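Local atomic coordinates of esterase LipW (PDB entry 3QH4), a protein that probably hydrolyses esters, as a mycobacterial esterase with an alpha/beta hydrolase fold. Residues Leu197-Phe208 against Glu256-Tyr267. Sequence-based numbering, arbitrary orientation. Where two conformers were deposited one is given.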
ATOM      1  N   LEU A 197      -2.087   8.720  -5.209  1.00  3.79           N
ATOM      2  CA  LEU A 197      -1.775   8.747  -6.638  1.00  4.23           C
ATOM      3  C   LEU A 197      -1.412  10.090  -7.218  1.00  5.33           C
ATOM      4  O   LEU A 197      -0.655  10.132  -8.185  1.00  5.08           O
ATOM      5  CB  LEU A 197      -2.964   8.164  -7.450  1.00  3.70           C
ATOM      6  CG  LEU A 197      -3.204   6.683  -7.204  1.00  4.52           C
ATOM      7  CD1 LEU A 197      -4.511   6.315  -7.839  1.00  5.75           C
ATOM      8  CD2 LEU A 197      -2.083   5.880  -7.825  1.00  6.57           C
ATOM      9  N   ASP A 198      -1.913  11.178  -6.636  1.00  5.28           N
ATOM     10  CA  ASP A 198      -1.811  12.457  -7.321  1.00  6.98           C
ATOM     11  C   ASP A 198      -1.662  13.608  -6.334  1.00  6.82           C
ATOM     12  O   ASP A 198      -2.529  13.808  -5.469  1.00  7.10           O
ATOM     13  CB  ASP A 198      -3.053  12.659  -8.205  1.00  7.47           C
ATOM     14  CG  ASP A 198      -2.841  13.691  -9.325  1.00 10.46           C
ATOM     15  OD1 ASP A 198      -1.992  14.590  -9.203  1.00  7.86           O
ATOM     16  OD2 ASP A 198      -3.542  13.602 -10.369  1.00 17.17           O
ATOM     17  N   ASP A 199      -0.577  14.371  -6.465  1.00  6.75           N
ATOM     18  CA  ASP A 199      -0.398  15.540  -5.593  1.00  6.43           C
ATOM     19  C   ASP A 199      -1.367  16.682  -5.904  1.00  7.15           C
ATOM     20  O   ASP A 199      -1.588  17.563  -5.074  1.00  7.88           O
ATOM     21  CB  ASP A 199       1.037  16.055  -5.703  1.00  6.43           C
ATOM     22  CG  ASP A 199       1.332  16.570  -7.082  1.00  7.24           C
ATOM     23  OD1 ASP A 199       1.297  15.744  -8.024  1.00  7.04           O
ATOM     24  OD2 ASP A 199       1.596  17.797  -7.201  1.00  7.31           O
ATOM     25  N   ARG A 200      -1.949  16.676  -7.092  1.00  7.59           N
ATOM     26  CA  ARG A 200      -2.866  17.744  -7.485  1.00  8.98           C
ATOM     27  C   ARG A 200      -4.172  17.563  -6.708  1.00 10.23           C
ATOM     28  O   ARG A 200      -4.659  16.471  -6.599  1.00 10.25           O
ATOM     29  CB  ARG A 200      -3.105  17.671  -8.994  1.00  8.61           C
ATOM     30  CG  ARG A 200      -1.796  17.965  -9.811  1.00  8.57           C
ATOM     31  CD  ARG A 200      -2.034  17.739 -11.296  1.00 12.04           C
ATOM     32  NE  ARG A 200      -2.144  16.317 -11.589  1.00 10.23           N
ATOM     33  CZ  ARG A 200      -2.237  15.779 -12.806  1.00 12.78           C
ATOM     34  NH1 ARG A 200      -2.194  16.539 -13.900  1.00 10.48           N
ATOM     35  NH2 ARG A 200      -2.335  14.459 -12.932  1.00 11.55           N
ATOM     36  N   PRO A 201      -4.734  18.643  -6.169  1.00 11.98           N
ATOM     37  CA  PRO A 201      -5.962  18.518  -5.339  1.00 12.97           C
ATOM     38  C   PRO A 201      -7.177  18.050  -6.142  1.00 11.73           C
ATOM     39  O   PRO A 201      -7.303  18.339  -7.313  1.00 13.37           O
ATOM     40  CB  PRO A 201      -6.193  19.941  -4.823  1.00 14.92           C
ATOM     41  CG  PRO A 201      -4.848  20.659  -5.008  1.00 16.27           C
ATOM     42  CD  PRO A 201      -4.214  20.023  -6.215  1.00 13.87           C
ATOM     43  N   THR A 202      -8.043  17.279  -5.514  1.00 10.00           N
ATOM     44  CA  THR A 202      -9.263  16.828  -6.147  1.00  8.43           C
ATOM     45  C   THR A 202     -10.395  17.317  -5.285  1.00  7.71           C
ATOM     46  O   THR A 202     -10.165  17.876  -4.172  1.00  7.21           O
ATOM     47  CB  THR A 202      -9.335  15.318  -6.158  1.00  8.83           C
ATOM     48  OG1 THR A 202      -9.251  14.866  -4.791  1.00  6.30           O
ATOM     49  CG2 THR A 202      -8.157  14.760  -6.947  1.00  8.31           C
ATOM     50  N   ALA A 203     -11.606  17.128  -5.797  1.00  6.49           N
ATOM     51  CA  ALA A 203     -12.798  17.558  -5.044  1.00  6.48           C
ATOM     52  C   ALA A 203     -12.880  16.793  -3.722  1.00  5.79           C
ATOM     53  O   ALA A 203     -13.218  17.381  -2.681  1.00  6.66           O
ATOM     54  CB  ALA A 203     -14.034  17.304  -5.847  1.00  6.63           C
ATOM     55  N   SER A 204     -12.626  15.484  -3.757  1.00  5.88           N
ATOM     56  CA  SER A 204     -12.681  14.705  -2.512  1.00  4.80           C
ATOM     57  C   SER A 204     -11.586  15.070  -1.500  1.00  5.12           C
ATOM     58  O   SER A 204     -11.816  14.962  -0.301  1.00  4.91           O
ATOM     59  CB  SER A 204     -12.673  13.205  -2.739  1.00  4.53           C
ATOM     60  OG  SER A 204     -11.472  12.789  -3.397  1.00  5.21           O
ATOM     61  N   ARG A 205     -10.408  15.503  -1.964  1.00  5.84           N
ATOM     62  CA  ARG A 205      -9.402  15.969  -1.001  1.00  7.00           C
ATOM     63  C   ARG A 205      -9.886  17.165  -0.187  1.00  7.96           C
ATOM     64  O   ARG A 205      -9.654  17.230   1.030  1.00  8.53           O
ATOM     65  CB  ARG A 205      -8.045  16.299  -1.658  1.00  7.99           C
ATOM     66  CG  ARG A 205      -7.056  16.651  -0.548  1.00 13.52           C
ATOM     67  CD  ARG A 205      -5.784  17.327  -0.979  1.00 17.62           C
ATOM     68  NE  ARG A 205      -4.999  16.484  -1.884  1.00 19.60           N
ATOM     69  CZ  ARG A 205      -3.771  16.822  -2.285  1.00 19.41           C
ATOM     70  NH1 ARG A 205      -3.113  16.023  -3.107  1.00 15.28           N
ATOM     71  NH2 ARG A 205      -3.201  17.955  -1.833  1.00 17.31           N
ATOM     72  N   SER A 206     -10.559  18.105  -0.852  1.00  9.92           N
ATOM     73  CA  SER A 206     -11.132  19.279  -0.178  1.00 10.79           C
ATOM     74  C   SER A 206     -12.349  18.901   0.661  1.00 10.75           C
ATOM     75  O   SER A 206     -12.509  19.343   1.805  1.00 10.48           O
ATOM     76  CB  SER A 206     -11.465  20.358  -1.221  1.00 12.25           C
ATOM     77  OG  SER A 206     -10.289  20.666  -2.012  1.00 18.58           O
ATOM     78  N   GLU A 207     -13.230  18.070   0.106  1.00  8.82           N
ATOM     79  CA  GLU A 207     -14.413  17.661   0.846  1.00  8.91           C
ATOM     80  C   GLU A 207     -14.011  16.961   2.143  1.00  9.30           C
ATOM     81  O   GLU A 207     -14.596  17.207   3.221  1.00 11.03           O
ATOM     82  CB  GLU A 207     -15.235  16.692   0.005  1.00  8.46           C
ATOM     83  CG  GLU A 207     -16.483  16.221   0.745  1.00 11.26           C
ATOM     84  CD  GLU A 207     -17.392  15.341  -0.078  1.00 12.57           C
ATOM     85  OE1 GLU A 207     -16.975  14.839  -1.138  1.00 11.99           O
ATOM     86  OE2 GLU A 207     -18.527  15.093   0.409  1.00 18.45           O
ATOM     87  N   PHE A 208     -13.029  16.060   2.035  1.00  6.62           N
ATOM     88  CA  PHE A 208     -12.567  15.310   3.171  1.00  5.69           C
ATOM     89  C   PHE A 208     -11.269  15.897   3.736  1.00  5.65           C
ATOM     90  O   PHE A 208     -10.324  15.171   4.050  1.00  5.63           O
ATOM     91  CB  PHE A 208     -12.441  13.832   2.802  1.00  5.84           C
ATOM     92  CG  PHE A 208     -13.727  13.237   2.299  1.00  4.20           C
ATOM     93  CD1 PHE A 208     -14.915  13.424   3.004  1.00  5.61           C
ATOM     94  CD2 PHE A 208     -13.755  12.530   1.103  1.00  4.38           C
ATOM     95  CE1 PHE A 208     -16.131  12.883   2.527  1.00  4.84           C
ATOM     96  CE2 PHE A 208     -14.941  11.974   0.623  1.00  3.85           C
ATOM     97  CZ  PHE A 208     -16.136  12.160   1.328  1.00  5.05           C
ATOM     98  N   GLU A 256     -15.277   5.140   0.430  1.00  3.87           N
ATOM     99  CA  GLU A 256     -15.846   6.348  -0.181  1.00  4.36           C
ATOM    100  C   GLU A 256     -15.582   7.602   0.632  1.00  4.33           C
ATOM    101  O   GLU A 256     -15.622   8.710   0.079  1.00  4.65           O
ATOM    102  CB  GLU A 256     -17.349   6.207  -0.443  1.00  5.42           C
ATOM    103  CG  GLU A 256     -18.163   6.085   0.831  1.00  6.27           C
ATOM    104  CD  GLU A 256     -19.667   6.188   0.617  1.00  6.83           C
ATOM    105  OE1 GLU A 256     -20.092   6.730  -0.428  1.00  7.38           O
ATOM    106  OE2 GLU A 256     -20.421   5.736   1.511  1.00  6.64           O
ATOM    107  N   ILE A 257     -15.323   7.445   1.928  1.00  3.96           N
ATOM    108  CA  ILE A 257     -15.143   8.633   2.802  1.00  4.22           C
ATOM    109  C   ILE A 257     -13.651   8.816   3.016  1.00  3.76           C
ATOM    110  O   ILE A 257     -13.126   8.698   4.127  1.00  3.99           O
ATOM    111  CB  ILE A 257     -15.967   8.519   4.148  1.00  4.19           C
ATOM    112  CG1 ILE A 257     -17.433   8.134   3.884  1.00  5.39           C
ATOM    113  CG2 ILE A 257     -15.897   9.826   5.022  1.00  4.43           C
ATOM    114  CD1 ILE A 257     -18.162   9.082   2.918  1.00  6.94           C
ATOM    115  N   ASP A 258     -12.982   9.180   1.928  1.00  4.37           N
ATOM    116  CA  ASP A 258     -11.518   9.092   1.881  1.00  3.57           C
ATOM    117  C   ASP A 258     -11.067  10.198   0.928  1.00  3.29           C
ATOM    118  O   ASP A 258     -11.536  10.256  -0.222  1.00  4.62           O
ATOM    119  CB  ASP A 258     -11.130   7.699   1.361  1.00  3.02           C
ATOM    120  CG  ASP A 258      -9.601   7.458   1.345  1.00  4.09           C
ATOM    121  OD1 ASP A 258      -8.821   8.411   1.151  1.00  3.77           O
ATOM    122  OD2 ASP A 258      -9.178   6.283   1.487  1.00  5.60           O
ATOM    123  N   PRO A 259     -10.165  11.077   1.385  1.00  4.16           N
ATOM    124  CA  PRO A 259      -9.689  12.114   0.467  1.00  3.48           C
ATOM    125  C   PRO A 259      -9.106  11.575  -0.845  1.00  4.33           C
ATOM    126  O   PRO A 259      -9.156  12.294  -1.842  1.00  5.92           O
ATOM    127  CB  PRO A 259      -8.627  12.865   1.304  1.00  3.85           C
ATOM    128  CG  PRO A 259      -8.075  11.759   2.248  1.00  3.37           C
ATOM    129  CD  PRO A 259      -9.383  11.051   2.644  1.00  3.27           C
ATOM    130  N   PHE A 260      -8.579  10.343  -0.867  1.00  4.08           N
ATOM    131  CA  PHE A 260      -7.969   9.797  -2.085  1.00  4.45           C
ATOM    132  C   PHE A 260      -8.992   9.178  -3.036  1.00  3.79           C
ATOM    133  O   PHE A 260      -8.636   8.721  -4.102  1.00  3.87           O
ATOM    134  CB  PHE A 260      -6.886   8.787  -1.718  1.00  3.15           C
ATOM    135  CG  PHE A 260      -5.841   9.378  -0.820  1.00  4.04           C
ATOM    136  CD1 PHE A 260      -5.021  10.413  -1.279  1.00  3.76           C
ATOM    137  CD2 PHE A 260      -5.715   8.941   0.480  1.00  4.81           C
ATOM    138  CE1 PHE A 260      -4.070  11.010  -0.383  1.00  4.27           C
ATOM    139  CE2 PHE A 260      -4.787   9.517   1.344  1.00  3.76           C
ATOM    140  CZ  PHE A 260      -3.972  10.536   0.913  1.00  4.78           C
ATOM    141  N   ARG A 261     -10.269   9.231  -2.673  1.00  4.16           N
ATOM    142  CA  ARG A 261     -11.273   8.554  -3.498  1.00  4.25           C
ATOM    143  C   ARG A 261     -11.282   9.064  -4.937  1.00  4.51           C
ATOM    144  O   ARG A 261     -11.335   8.278  -5.877  1.00  4.00           O
ATOM    145  CB  ARG A 261     -12.669   8.756  -2.885  1.00  3.84           C
ATOM    146  CG  ARG A 261     -13.789   8.193  -3.785  1.00  7.83           C
ATOM    147  CD  ARG A 261     -15.111   8.765  -3.328  1.00  7.48           C
ATOM    148  NE  ARG A 261     -15.310  10.174  -3.680  1.00  6.97           N
ATOM    149  CZ  ARG A 261     -16.133  10.966  -3.008  1.00  6.70           C
ATOM    150  NH1 ARG A 261     -16.743  10.516  -1.910  1.00  6.12           N
ATOM    151  NH2 ARG A 261     -16.341  12.217  -3.401  1.00  7.04           N
ATOM    152  N   ASP A 262     -11.293  10.382  -5.131  1.00  4.42           N
ATOM    153  CA  ASP A 262     -11.426  10.858  -6.530  1.00  4.49           C
ATOM    154  C   ASP A 262     -10.213  10.544  -7.397  1.00  4.55           C
ATOM    155  O   ASP A 262     -10.345  10.225  -8.587  1.00  3.22           O
ATOM    156  CB  ASP A 262     -11.719  12.365  -6.564  1.00  5.62           C
ATOM    157  CG  ASP A 262     -13.133  12.694  -6.085  1.00  5.29           C
ATOM    158  OD1 ASP A 262     -13.908  11.774  -5.709  1.00  7.12           O
ATOM    159  OD2 ASP A 262     -13.459  13.895  -6.058  1.00  7.63           O
ATOM    160  N   GLU A 263      -9.020  10.628  -6.817  1.00  4.17           N
ATOM    161  CA  GLU A 263      -7.847  10.291  -7.663  1.00  4.91           C
ATOM    162  C   GLU A 263      -7.850   8.794  -7.999  1.00  4.70           C
ATOM    163  O   GLU A 263      -7.407   8.391  -9.061  1.00  4.57           O
ATOM    164  CB  GLU A 263      -6.544  10.780  -7.026  1.00  3.62           C
ATOM    165  CG  GLU A 263      -6.120  10.074  -5.751  1.00  3.62           C
ATOM    166  CD  GLU A 263      -5.281  10.985  -4.884  1.00  4.15           C
ATOM    167  OE1 GLU A 263      -4.103  10.647  -4.669  1.00  4.64           O
ATOM    168  OE2 GLU A 263      -5.795  12.056  -4.464  1.00  4.63           O
ATOM    169  N   VAL A 264      -8.416   7.987  -7.100  1.00  4.15           N
ATOM    170  CA  VAL A 264      -8.583   6.559  -7.370  1.00  3.97           C
ATOM    171  C   VAL A 264      -9.523   6.355  -8.554  1.00  3.63           C
ATOM    172  O   VAL A 264      -9.204   5.627  -9.488  1.00  3.55           O
ATOM    173  CB  VAL A 264      -9.111   5.801  -6.132  1.00  2.83           C
ATOM    174  CG1 VAL A 264      -9.665   4.417  -6.539  1.00  5.62           C
ATOM    175  CG2 VAL A 264      -8.002   5.630  -5.145  1.00  4.65           C
ATOM    176  N   LEU A 265     -10.677   7.005  -8.506  1.00  3.29           N
ATOM    177  CA  LEU A 265     -11.623   6.909  -9.603  1.00  4.57           C
ATOM    178  C   LEU A 265     -11.035   7.426 -10.934  1.00  5.25           C
ATOM    179  O   LEU A 265     -11.245   6.806 -11.977  1.00  5.04           O
ATOM    180  CB  LEU A 265     -12.911   7.656  -9.244  1.00  4.87           C
ATOM    181  CG  LEU A 265     -13.744   7.043  -8.127  1.00  6.90           C
ATOM    182  CD1 LEU A 265     -14.873   8.008  -7.716  1.00  7.10           C
ATOM    183  CD2 LEU A 265     -14.328   5.678  -8.593  1.00  7.45           C
ATOM    184  N   ASP A 266     -10.344   8.574 -10.910  1.00  5.44           N
ATOM    185  CA  ASP A 266      -9.709   9.133 -12.115  0.60  6.58           C
ATOM    186  C   ASP A 266      -8.715   8.114 -12.701  1.00  6.34           C
ATOM    187  O   ASP A 266      -8.679   7.868 -13.910  1.00  5.99           O
ATOM    188  CB  ASP A 266      -8.964  10.444 -11.779  0.60  7.25           C
ATOM    189  CG  ASP A 266      -9.899  11.616 -11.378  0.60  9.40           C
ATOM    190  OD1 ASP A 266     -11.103  11.622 -11.701  0.60 12.76           O
ATOM    191  OD2 ASP A 266      -9.391  12.577 -10.736  0.60 14.87           O
ATOM    192  N   TYR A 267      -7.902   7.523 -11.830  1.00  5.43           N
ATOM    193  CA  TYR A 267      -6.837   6.608 -12.276  1.00  5.12           C
ATOM    194  C   TYR A 267      -7.464   5.344 -12.864  1.00  4.36           C
ATOM    195  O   TYR A 267      -7.029   4.853 -13.907  1.00  4.32           O
ATOM    196  CB  TYR A 267      -5.925   6.239 -11.101  1.00  4.31           C
ATOM    197  CG  TYR A 267      -4.569   5.657 -11.493  1.00  5.94           C
ATOM    198  CD1 TYR A 267      -3.620   6.437 -12.182  1.00  6.60           C
ATOM    199  CD2 TYR A 267      -4.240   4.348 -11.191  1.00  5.56           C
ATOM    200  CE1 TYR A 267      -2.361   5.898 -12.543  1.00  8.21           C
ATOM    201  CE2 TYR A 267      -2.998   3.804 -11.553  1.00  6.78           C
ATOM    202  CZ  TYR A 267      -2.061   4.600 -12.205  1.00  9.11           C
ATOM    203  OH  TYR A 267      -0.832   4.061 -12.538  1.00  9.31           O
TER
HETATM  204  O   HOH W   1      -2.920  12.586  -3.029  1.00  3.77           O
HETATM  205  O   HOH W   2      -5.212  14.818  -4.421  1.00 10.40           O
HETATM  206  O   HOH W   3      -8.450  12.288  -4.521  1.00  5.56           O
HETATM  207  O   HOH W   4     -12.453  15.570  -8.173  1.00 16.07           O
HETATM  208  O   HOH W   5      -5.742  13.759  -1.801  1.00 16.91           O
HETATM  209  O   HOH W   6     -18.631  12.466  -1.086  1.00 10.46           O
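The short helix 203-207 runs antiparallel to residues 261-267, which begin helix 261-273, the axes of these short segments 8.7 Å apart at 168°, and Arg205 and Pro259 bring their backbones closest together. Ser204 and Asp262 clasp the two helix starts reciprocally. Asp262 OD2 receives Ser204 N from above the carboxylate plane at 2.9 Å, while Asp262 N donates to Ser204 OG. With chi1 of 61°, Ser204 OG sits between its own backbone N and carbonyl carbon, from where it also donates to Pro259 O at 2.8 Å. Asp262 OD1, in the guanidinium plane of Arg261, forms a salt bridge with Arg261 NE; Ser204 CB and Phe208 CE2 lie over one face of that guanidinium. Glu207 OE1 adds a long salt bridge to Arg261 NH2 (3.5 Å), and Glu207 OE2 forms one with Arg14 NH1. Arg261 NH1 donates to Glu256 O and reaches the edge of the Phe208 ring, the two planes nearly perpendicular at 81°. One face of this ring lies against Ile257 CA in a CH-pi contact, the opposite face against Glu207 CG.

At the Leu197 end of segment 197-208, Glu263 OE1 accepts Leu197 N at 2.8 Å through its anti lone pair and Asp198 N from above the carboxylate plane. Water 3 links Glu263 OE2 to Thr202 OG1 and Pro259 O, and water 2 joins the same carboxylate oxygen to Arg205 NH1. Leu197 CD2 is centred over the Tyr267 ring, 4.3 Å from its centroid, as CD1 packs on Tyr267 CB.

Asp258 OD1 caps Phe260 N and its OD2 is hydrogen-bonded to His288 ND1, a geometry consistent with the acid of a Ser166-His288-Asp258 catalytic triad. The contact thus packs the segment beyond strand 189-193 against the turn after strand 250-255 that carries Asp258, in the alpha/beta hydrolase fold.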